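Local coordinates for galactonate dehydratase (Zobellia galactanivorans, PDB 5OLC), which belongs to the enolase superfamily, pairing a mandelate racemase/muconate lactonizing enzyme-type N-terminal domain with an enolase-type barrel domain, at residues A344-V349 with K377-Y381; W86-Y90 with I106-D110; A160-K164 with A192-M197. All coordinates share one frame; numbering follows the deposited sequence.

Contact 1: residues A344-V349 with K377-Y381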
loop_
_atom_site.group_PDB
_atom_site.type_symbol
_atom_site.label_atom_id
_atom_site.label_comp_id
_atom_site.label_asym_id
_atom_site.label_seq_id
_atom_site.Cartn_x
_atom_site.Cartn_y
_atom_site.Cartn_z
ATOM N N ALA A 344 -44.118 -15.696 -20.428
ATOM C CA ALA A 344 -45.470 -15.228 -20.651
ATOM C C ALA A 344 -45.732 -13.939 -19.874
ATOM O O ALA A 344 -46.521 -13.127 -20.335
ATOM C CB ALA A 344 -46.465 -16.301 -20.250
ATOM N N LEU A 345 -45.075 -13.725 -18.721
ATOM C CA LEU A 345 -45.287 -12.498 -17.933
ATOM C C LEU A 345 -44.659 -11.294 -18.614
ATOM O O LEU A 345 -45.192 -10.185 -18.554
ATOM C CB LEU A 345 -44.747 -12.657 -16.523
ATOM C CG LEU A 345 -45.094 -13.975 -15.887
ATOM C CD1 LEU A 345 -43.868 -14.669 -15.437
ATOM C CD2 LEU A 345 -46.087 -13.810 -14.773
ATOM N N ARG A 346 -43.536 -11.531 -19.297
ATOM C CA ARG A 346 -42.826 -10.514 -20.052
ATOM C C ARG A 346 -43.565 -10.211 -21.358
ATOM O O ARG A 346 -43.782 -9.040 -21.665
ATOM C CB ARG A 346 -41.378 -10.975 -20.310
ATOM C CG ARG A 346 -40.575 -10.165 -21.320
ATOM C CD ARG A 346 -40.221 -11.001 -22.531
ATOM N NE ARG A 346 -39.251 -12.037 -22.190
ATOM C CZ ARG A 346 -38.855 -13.001 -23.011
ATOM N NH1 ARG A 346 -39.337 -13.072 -24.248
ATOM N NH2 ARG A 346 -37.965 -13.894 -22.610
ATOM N N ASP A 347 -43.968 -11.248 -22.110
ATOM C CA ASP A 347 -44.603 -11.049 -23.409
ATOM C C ASP A 347 -46.135 -10.806 -23.379
ATOM O O ASP A 347 -46.656 -10.199 -24.320
ATOM C CB ASP A 347 -44.235 -12.194 -24.354
ATOM C CG ASP A 347 -42.773 -12.143 -24.771
ATOM O OD1 ASP A 347 -42.306 -11.050 -25.182
ATOM O OD2 ASP A 347 -42.095 -13.185 -24.681
ATOM N N GLU A 348 -46.839 -11.203 -22.304
ATOM C CA GLU A 348 -48.290 -11.003 -22.224
ATOM C C GLU A 348 -48.706 -9.877 -21.277
ATOM O O GLU A 348 -49.525 -9.052 -21.666
ATOM C CB GLU A 348 -49.027 -12.307 -21.860
ATOM C CG GLU A 348 -48.918 -13.419 -22.891
ATOM C CD GLU A 348 -49.500 -14.764 -22.489
ATOM O OE1 GLU A 348 -50.554 -14.782 -21.810
ATOM O OE2 GLU A 348 -48.924 -15.801 -22.891
ATOM N N VAL A 349 -48.190 -9.857 -20.037
ATOM C CA VAL A 349 -48.579 -8.841 -19.054
ATOM C C VAL A 349 -48.075 -7.445 -19.447
ATOM O O VAL A 349 -48.805 -6.468 -19.244
ATOM C CB VAL A 349 -48.206 -9.220 -17.597
ATOM C CG1 VAL A 349 -48.803 -8.235 -16.595
ATOM C CG2 VAL A 349 -48.661 -10.636 -17.263
ATOM N N LYS A 377 -54.532 -9.467 -18.518
ATOM C CA LYS A 377 -53.450 -10.458 -18.368
ATOM C C LYS A 377 -52.741 -10.297 -17.016
ATOM O O LYS A 377 -52.137 -11.245 -16.521
ATOM C CB LYS A 377 -52.469 -10.402 -19.538
ATOM C CG LYS A 377 -53.150 -10.643 -20.872
ATOM C CD LYS A 377 -52.666 -11.914 -21.536
ATOM C CE LYS A 377 -52.895 -11.900 -23.033
ATOM N NZ LYS A 377 -52.102 -10.841 -23.727
ATOM N N LEU A 378 -52.869 -9.102 -16.406
ATOM C CA LEU A 378 -52.368 -8.764 -15.074
ATOM C C LEU A 378 -53.251 -9.495 -14.069
ATOM O O LEU A 378 -52.715 -10.263 -13.270
ATOM C CB LEU A 378 -52.410 -7.229 -14.848
ATOM C CG LEU A 378 -51.730 -6.566 -13.623
ATOM C CD1 LEU A 378 -52.593 -6.599 -12.380
ATOM C CD2 LEU A 378 -50.335 -7.053 -13.384
ATOM N N GLU A 379 -54.603 -9.307 -14.136
ATOM C CA GLU A 379 -55.580 -9.982 -13.249
ATOM C C GLU A 379 -55.520 -11.500 -13.362
ATOM O O GLU A 379 -55.694 -12.194 -12.360
ATOM C CB GLU A 379 -57.017 -9.495 -13.500
ATOM C CG GLU A 379 -57.348 -8.167 -12.827
ATOM C CD GLU A 379 -57.450 -8.157 -11.313
ATOM O OE1 GLU A 379 -56.980 -7.171 -10.696
ATOM O OE2 GLU A 379 -58.022 -9.120 -10.749
ATOM N N HIS A 380 -55.244 -12.006 -14.582
ATOM C CA HIS A 380 -55.137 -13.431 -14.848
ATOM C C HIS A 380 -53.925 -14.075 -14.212
ATOM O O HIS A 380 -54.066 -15.131 -13.605
ATOM C CB HIS A 380 -55.175 -13.741 -16.355
ATOM C CG HIS A 380 -55.024 -15.205 -16.644
ATOM N ND1 HIS A 380 -53.879 -15.706 -17.233
ATOM C CD2 HIS A 380 -55.838 -16.238 -16.321
ATOM C CE1 HIS A 380 -54.056 -17.015 -17.303
ATOM N NE2 HIS A 380 -55.214 -17.382 -16.757
ATOM N N TYR A 381 -52.739 -13.468 -14.367
ATOM C CA TYR A 381 -51.480 -14.017 -13.874
ATOM C C TYR A 381 -51.137 -13.714 -12.413
ATOM O O TYR A 381 -50.182 -14.295 -11.903
ATOM C CB TYR A 381 -50.347 -13.568 -14.778
ATOM C CG TYR A 381 -50.276 -14.312 -16.089
ATOM C CD1 TYR A 381 -49.655 -15.553 -16.174
ATOM C CD2 TYR A 381 -50.739 -13.734 -17.268
ATOM C CE1 TYR A 381 -49.527 -16.217 -17.393
ATOM C CE2 TYR A 381 -50.626 -14.392 -18.491
ATOM C CZ TYR A 381 -50.019 -15.636 -18.549
ATOM O OH TYR A 381 -49.914 -16.325 -19.732
#
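The phenol OH of Tyr-381 donates a hydrogen bond of 2.7 Å to OE1 of Glu-348, the polar link between helix 344-349 and helix 375-381. The oxygen is met from above the carboxylate plane, 53° out of it, while seen from the tyrosine OE1 lies at the ring edge, near its plane; the two flat groups stand 69° apart. Tyr-381 is a knob set among Ala-344, Leu-345, Glu-348 and Val-349. CG2 of Val-349 approaches CD2 of the ring at 3.7 Å, and CB of Ala-344 lies 3.5 Å from the phenol OH. Val-349 divides its branches: CG1, anti to the backbone N (chi1 -172°), meets CD2 of Leu-378 at 3.7 Å, whereas CG2 faces Tyr-381 and the carbonyl O of Lys-377. The Lys-377 chain, bent at chi2 and chi4, crosses Glu-348 at about a right angle, its CD 3.6 Å from OE1. Its ammonium NZ stays 4.6 Å from that OE1, too far for a salt bridge, and makes a long, weak ion pair with Asp-374. Strand 11-22 adds Ile-19 against Leu-345 and Leu-378, bringing the N-terminal sheet onto these C-terminal helices. The phenol bond fixes one carboxylate oxygen at the partly exposed, polar margin of a joint whose inner side, Leu-345, Val-349 and Leu-378, is apolar, and the nearby lysine charge would be expected to favour the ionised form of Glu-348.

Contact 2: residues W86-Y90 with I106-D110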
loop_
_atom_site.group_PDB
_atom_site.type_symbol
_atom_site.label_atom_id
_atom_site.label_comp_id
_atom_site.label_asym_id
_atom_site.label_seq_id
_atom_site.Cartn_x
_atom_site.Cartn_y
_atom_site.Cartn_z
ATOM N N TRP A 86 -36.257 9.152 -3.423
ATOM C CA TRP A 86 -35.164 8.169 -3.350
ATOM C C TRP A 86 -34.409 8.350 -2.059
ATOM O O TRP A 86 -34.201 7.375 -1.347
ATOM C CB TRP A 86 -34.221 8.290 -4.548
ATOM C CG TRP A 86 -33.424 7.062 -4.829
ATOM C CD1 TRP A 86 -33.644 6.156 -5.820
ATOM C CD2 TRP A 86 -32.243 6.625 -4.141
ATOM N NE1 TRP A 86 -32.704 5.149 -5.760
ATOM C CE2 TRP A 86 -31.826 5.419 -4.749
ATOM C CE3 TRP A 86 -31.502 7.128 -3.053
ATOM C CZ2 TRP A 86 -30.702 4.716 -4.319
ATOM C CZ3 TRP A 86 -30.414 6.405 -2.595
ATOM C CH2 TRP A 86 -30.020 5.218 -3.229
ATOM N N GLN A 87 -34.078 9.594 -1.710
ATOM C CA GLN A 87 -33.392 9.902 -0.463
ATOM C C GLN A 87 -34.247 9.645 0.790
ATOM O O GLN A 87 -33.694 9.303 1.839
ATOM C CB GLN A 87 -32.833 11.332 -0.486
ATOM C CG GLN A 87 -31.481 11.431 -1.191
ATOM C CD GLN A 87 -30.389 10.656 -0.475
ATOM O OE1 GLN A 87 -29.991 10.977 0.656
ATOM N NE2 GLN A 87 -29.908 9.593 -1.109
ATOM N N GLU A 88 -35.581 9.786 0.686
ATOM C CA GLU A 88 -36.476 9.501 1.815
ATOM C C GLU A 88 -36.455 7.989 2.069
ATOM O O GLU A 88 -36.188 7.565 3.192
ATOM C CB GLU A 88 -37.906 10.024 1.554
ATOM C CG GLU A 88 -38.935 9.635 2.610
ATOM C CD GLU A 88 -38.932 10.317 3.971
ATOM O OE1 GLU A 88 -39.837 9.991 4.773
ATOM O OE2 GLU A 88 -38.056 11.174 4.242
ATOM N N MET A 89 -36.651 7.184 0.999
ATOM C CA MET A 89 -36.620 5.726 1.011
ATOM C C MET A 89 -35.291 5.231 1.522
ATOM O O MET A 89 -35.268 4.291 2.298
ATOM C CB MET A 89 -36.865 5.180 -0.398
ATOM C CG MET A 89 -38.298 5.323 -0.872
ATOM S SD MET A 89 -38.520 4.377 -2.386
ATOM C CE MET A 89 -37.930 5.503 -3.585
ATOM N N TYR A 90 -34.181 5.872 1.109
ATOM C CA TYR A 90 -32.830 5.525 1.571
ATOM C C TYR A 90 -32.709 5.801 3.060
ATOM O O TYR A 90 -32.446 4.867 3.796
ATOM C CB TYR A 90 -31.734 6.250 0.779
ATOM C CG TYR A 90 -30.334 5.811 1.165
ATOM C CD1 TYR A 90 -29.782 4.637 0.657
ATOM C CD2 TYR A 90 -29.559 6.570 2.037
ATOM C CE1 TYR A 90 -28.497 4.226 1.015
ATOM C CE2 TYR A 90 -28.284 6.157 2.421
ATOM C CZ TYR A 90 -27.750 4.993 1.895
ATOM O OH TYR A 90 -26.478 4.610 2.253
ATOM N N ILE A 106 -36.903 -0.125 -3.639
ATOM C CA ILE A 106 -36.502 1.259 -3.993
ATOM C C ILE A 106 -36.339 1.384 -5.508
ATOM O O ILE A 106 -36.782 2.385 -6.067
ATOM C CB ILE A 106 -35.253 1.800 -3.219
ATOM C CG1 ILE A 106 -35.475 1.794 -1.688
ATOM C CG2 ILE A 106 -34.921 3.220 -3.671
ATOM C CD1 ILE A 106 -34.364 2.378 -0.816
ATOM N N SER A 107 -35.742 0.358 -6.172
ATOM C CA SER A 107 -35.557 0.310 -7.637
ATOM C C SER A 107 -36.894 0.364 -8.370
ATOM O O SER A 107 -37.053 1.172 -9.289
ATOM C CB SER A 107 -34.821 -0.954 -8.072
ATOM O OG SER A 107 -33.505 -1.073 -7.563
ATOM N N ALA A 108 -37.844 -0.527 -7.970
ATOM C CA ALA A 108 -39.185 -0.659 -8.530
ATOM C C ALA A 108 -39.935 0.669 -8.519
ATOM O O ALA A 108 -40.400 1.079 -9.582
ATOM C CB ALA A 108 -39.943 -1.726 -7.776
ATOM N N ILE A 109 -39.989 1.377 -7.347
ATOM C CA ILE A 109 -40.598 2.709 -7.205
ATOM C C ILE A 109 -39.881 3.711 -8.129
ATOM O O ILE A 109 -40.555 4.423 -8.862
ATOM C CB ILE A 109 -40.615 3.176 -5.717
ATOM C CG1 ILE A 109 -41.580 2.305 -4.873
ATOM C CG2 ILE A 109 -40.962 4.672 -5.590
ATOM C CD1 ILE A 109 -41.169 2.095 -3.449
ATOM N N ASP A 110 -38.525 3.737 -8.120
ATOM C CA ASP A 110 -37.711 4.630 -8.957
ATOM C C ASP A 110 -38.075 4.540 -10.451
ATOM O O ASP A 110 -38.482 5.549 -11.019
ATOM C CB ASP A 110 -36.202 4.415 -8.718
ATOM C CG ASP A 110 -35.327 5.567 -9.180
ATOM O OD1 ASP A 110 -35.335 6.625 -8.501
ATOM O OD2 ASP A 110 -34.614 5.405 -10.207
#
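The indole of Trp-86 receives CG2 of Ile-106 over one face, a CH-pi contact with the methyl 3.8 Å from the centroid of the five-membered ring and 20° off its normal. At the edge, near the indole plane, OD1 of Asp-110 comes within 3.2 Å of CD1; the carboxylate stands almost upright to the ring, 84° between planes. This is no hydrogen bond: NE1 of Trp-86 binds the carbonyl O of Gly-282, and OD1 of Asp-110 pairs with the hydroxyl of Thr-285. The indole is carried toward helix 101-120 by a chi1 near trans. Met-89 slides past Ile-106 in the opposite direction, its CB 3.8 Å from CD1 of Ile-106. SD of Met-89 lies 3.7 Å from CD1 of Ile-109, and the bend at chi3 then turns CE against CG2 of both isoleucines. The two helices run nearly antiparallel, their segment axes 10.7 Å apart at 164°. Phe-70 of helix 60-70 packs on Met-89, Ile-106 and Ile-109, while helix 283-296 meets Trp-86 and Asp-110, so that the buried pair lies between helix 60-70 of its own domain and helix 283-296 of the barrel domain.

Contact 3: residues A160-K164 with A192-M197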
loop_
_atom_site.group_PDB
_atom_site.type_symbol
_atom_site.label_atom_id
_atom_site.label_comp_id
_atom_site.label_asym_id
_atom_site.label_seq_id
_atom_site.Cartn_x
_atom_site.Cartn_y
_atom_site.Cartn_z
ATOM N N ALA A 160 -29.376 -21.539 -30.587
ATOM C CA ALA A 160 -28.316 -20.636 -31.026
ATOM C C ALA A 160 -28.477 -20.290 -32.503
ATOM O O ALA A 160 -28.437 -19.111 -32.854
ATOM C CB ALA A 160 -26.963 -21.278 -30.795
ATOM N N LEU A 161 -28.682 -21.318 -33.363
ATOM C CA LEU A 161 -28.868 -21.147 -34.810
ATOM C C LEU A 161 -30.093 -20.286 -35.124
ATOM O O LEU A 161 -30.066 -19.524 -36.091
ATOM C CB LEU A 161 -28.937 -22.506 -35.528
ATOM C CG LEU A 161 -27.629 -23.289 -35.592
ATOM C CD1 LEU A 161 -27.887 -24.759 -35.764
ATOM C CD2 LEU A 161 -26.723 -22.775 -36.689
ATOM N N LEU A 162 -31.136 -20.380 -34.268
ATOM C CA LEU A 162 -32.366 -19.590 -34.344
ATOM C C LEU A 162 -32.023 -18.106 -34.147
ATOM O O LEU A 162 -32.469 -17.272 -34.943
ATOM C CB LEU A 162 -33.383 -20.076 -33.276
ATOM C CG LEU A 162 -34.573 -19.152 -32.919
ATOM C CD1 LEU A 162 -35.700 -19.257 -33.926
ATOM C CD2 LEU A 162 -35.107 -19.463 -31.543
ATOM N N TYR A 163 -31.207 -17.793 -33.105
ATOM C CA TYR A 163 -30.773 -16.435 -32.774
ATOM C C TYR A 163 -29.961 -15.794 -33.897
ATOM O O TYR A 163 -30.220 -14.637 -34.230
ATOM C CB TYR A 163 -30.007 -16.393 -31.448
ATOM C CG TYR A 163 -30.792 -16.835 -30.233
ATOM C CD1 TYR A 163 -32.153 -16.567 -30.119
ATOM C CD2 TYR A 163 -30.156 -17.439 -29.151
ATOM C CE1 TYR A 163 -32.875 -16.953 -28.991
ATOM C CE2 TYR A 163 -30.865 -17.807 -28.007
ATOM C CZ TYR A 163 -32.223 -17.560 -27.931
ATOM O OH TYR A 163 -32.923 -17.931 -26.812
ATOM N N LYS A 164 -29.008 -16.549 -34.504
ATOM C CA LYS A 164 -28.185 -16.075 -35.630
ATOM C C LYS A 164 -29.093 -15.725 -36.821
ATOM O O LYS A 164 -28.897 -14.683 -37.447
ATOM C CB LYS A 164 -27.131 -17.125 -36.030
ATOM C CG LYS A 164 -26.041 -16.558 -36.927
ATOM C CD LYS A 164 -25.105 -17.629 -37.472
ATOM C CE LYS A 164 -24.201 -17.096 -38.568
ATOM N NZ LYS A 164 -23.080 -16.260 -38.042
ATOM N N ALA A 192 -21.534 -23.990 -34.658
ATOM C CA ALA A 192 -22.816 -23.656 -35.268
ATOM C C ALA A 192 -22.917 -22.192 -35.698
ATOM O O ALA A 192 -23.263 -21.920 -36.850
ATOM C CB ALA A 192 -23.945 -23.998 -34.319
ATOM N N ILE A 193 -22.621 -21.251 -34.771
ATOM C CA ILE A 193 -22.705 -19.796 -34.992
ATOM C C ILE A 193 -21.598 -19.262 -35.927
ATOM O O ILE A 193 -21.748 -18.181 -36.495
ATOM C CB ILE A 193 -22.778 -18.985 -33.655
ATOM C CG1 ILE A 193 -21.470 -19.108 -32.819
ATOM C CG2 ILE A 193 -24.029 -19.365 -32.846
ATOM C CD1 ILE A 193 -21.180 -17.971 -31.813
ATOM N N GLY A 194 -20.511 -20.014 -36.063
ATOM C CA GLY A 194 -19.376 -19.623 -36.888
ATOM C C GLY A 194 -18.492 -18.600 -36.200
ATOM O O GLY A 194 -18.617 -18.385 -34.988
ATOM N N PRO A 195 -17.600 -17.918 -36.950
ATOM C CA PRO A 195 -16.710 -16.941 -36.308
ATOM C C PRO A 195 -17.241 -15.506 -36.190
ATOM O O PRO A 195 -16.746 -14.748 -35.348
ATOM C CB PRO A 195 -15.456 -17.000 -37.183
ATOM C CG PRO A 195 -15.946 -17.414 -38.534
ATOM C CD PRO A 195 -17.299 -18.049 -38.392
ATOM N N ASP A 196 -18.214 -15.130 -37.036
ATOM C CA ASP A 196 -18.751 -13.774 -37.117
ATOM C C ASP A 196 -19.615 -13.342 -35.930
ATOM O O ASP A 196 -19.632 -12.150 -35.604
ATOM C CB ASP A 196 -19.507 -13.585 -38.436
ATOM C CG ASP A 196 -18.661 -13.902 -39.648
ATOM O OD1 ASP A 196 -17.604 -13.256 -39.821
ATOM O OD2 ASP A 196 -19.041 -14.814 -40.412
ATOM N N MET A 197 -20.329 -14.281 -35.292
ATOM C CA MET A 197 -21.199 -13.938 -34.163
ATOM C C MET A 197 -20.440 -13.986 -32.833
ATOM O O MET A 197 -19.690 -14.939 -32.597
ATOM C CB MET A 197 -22.427 -14.863 -34.131
ATOM C CG MET A 197 -23.581 -14.297 -33.353
ATOM S SD MET A 197 -24.843 -15.544 -33.028
ATOM C CE MET A 197 -26.027 -14.576 -32.165
#
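Lys-164 reaches across with its ammonium NZ to the carbonyl O of Ile-193, forming a hydrogen bond of 2.8 Å. Its chain starts anti to the backbone N, stays extended through chi3, and turns only at chi4 (76°), which brings NZ round to the acceptor. The C=O...N angle is 156°, with the donor tilted somewhat from the carbonyl plane. CD and CE pass close to the same oxygen, CD at 3.5 Å. The aliphatic root of the lysine has another neighbour: its CB lies 4.1 Å from SD of Met-197. Met-197 is stretched out along all three torsions; the extended side chain reaches from the loop after helix 179-193 back to helix 154-165, and its terminal CE comes to 4.4 Å from CB of Tyr-163. Ile-193 holds CG1 between the backbone N and the carbonyl carbon (chi1 66°); CG2, on the other branch, faces CB of Ala-160 at 4.1 Å. Next to it, on the exposed margin, CD2 of Leu-161 touches CB of Ala-192 at 3.9 Å and also approaches the carbonyl O of that alanine. Thr-171 of strand 170-174 packs on both Tyr-163 and Met-197, placing the contact on the outer helical layer of the barrel. The acceptor belongs to the last helical residue before Gly-194 breaks away with positive phi, so the lysine charge meets the C-terminal end of helix 179-193, where it would be expected to interact favourably with the helix dipole.

Overall arrangement
From the N terminus, contact 2 comes first: it closes a short hairpin of helices, 82-93 and 101-120, inside the N-terminal domain. Contact 3 follows in the barrel domain, joining helix 154-165 to the end of helix 179-193, which lie on either side of strand 170-174 in sequence. Contact 1 closes last, bringing helix 344-349 against helix 375-381 after the intervening antiparallel strands. The three loops lie in series; none nests in or crosses another. Contacts 2 and 3 sit on opposite sides of the chain's centre, their centres about 41 Å apart. Contact 1 is about 25 Å from contact 2, centre to centre, and joins two C-terminal helices beside strand 11-22.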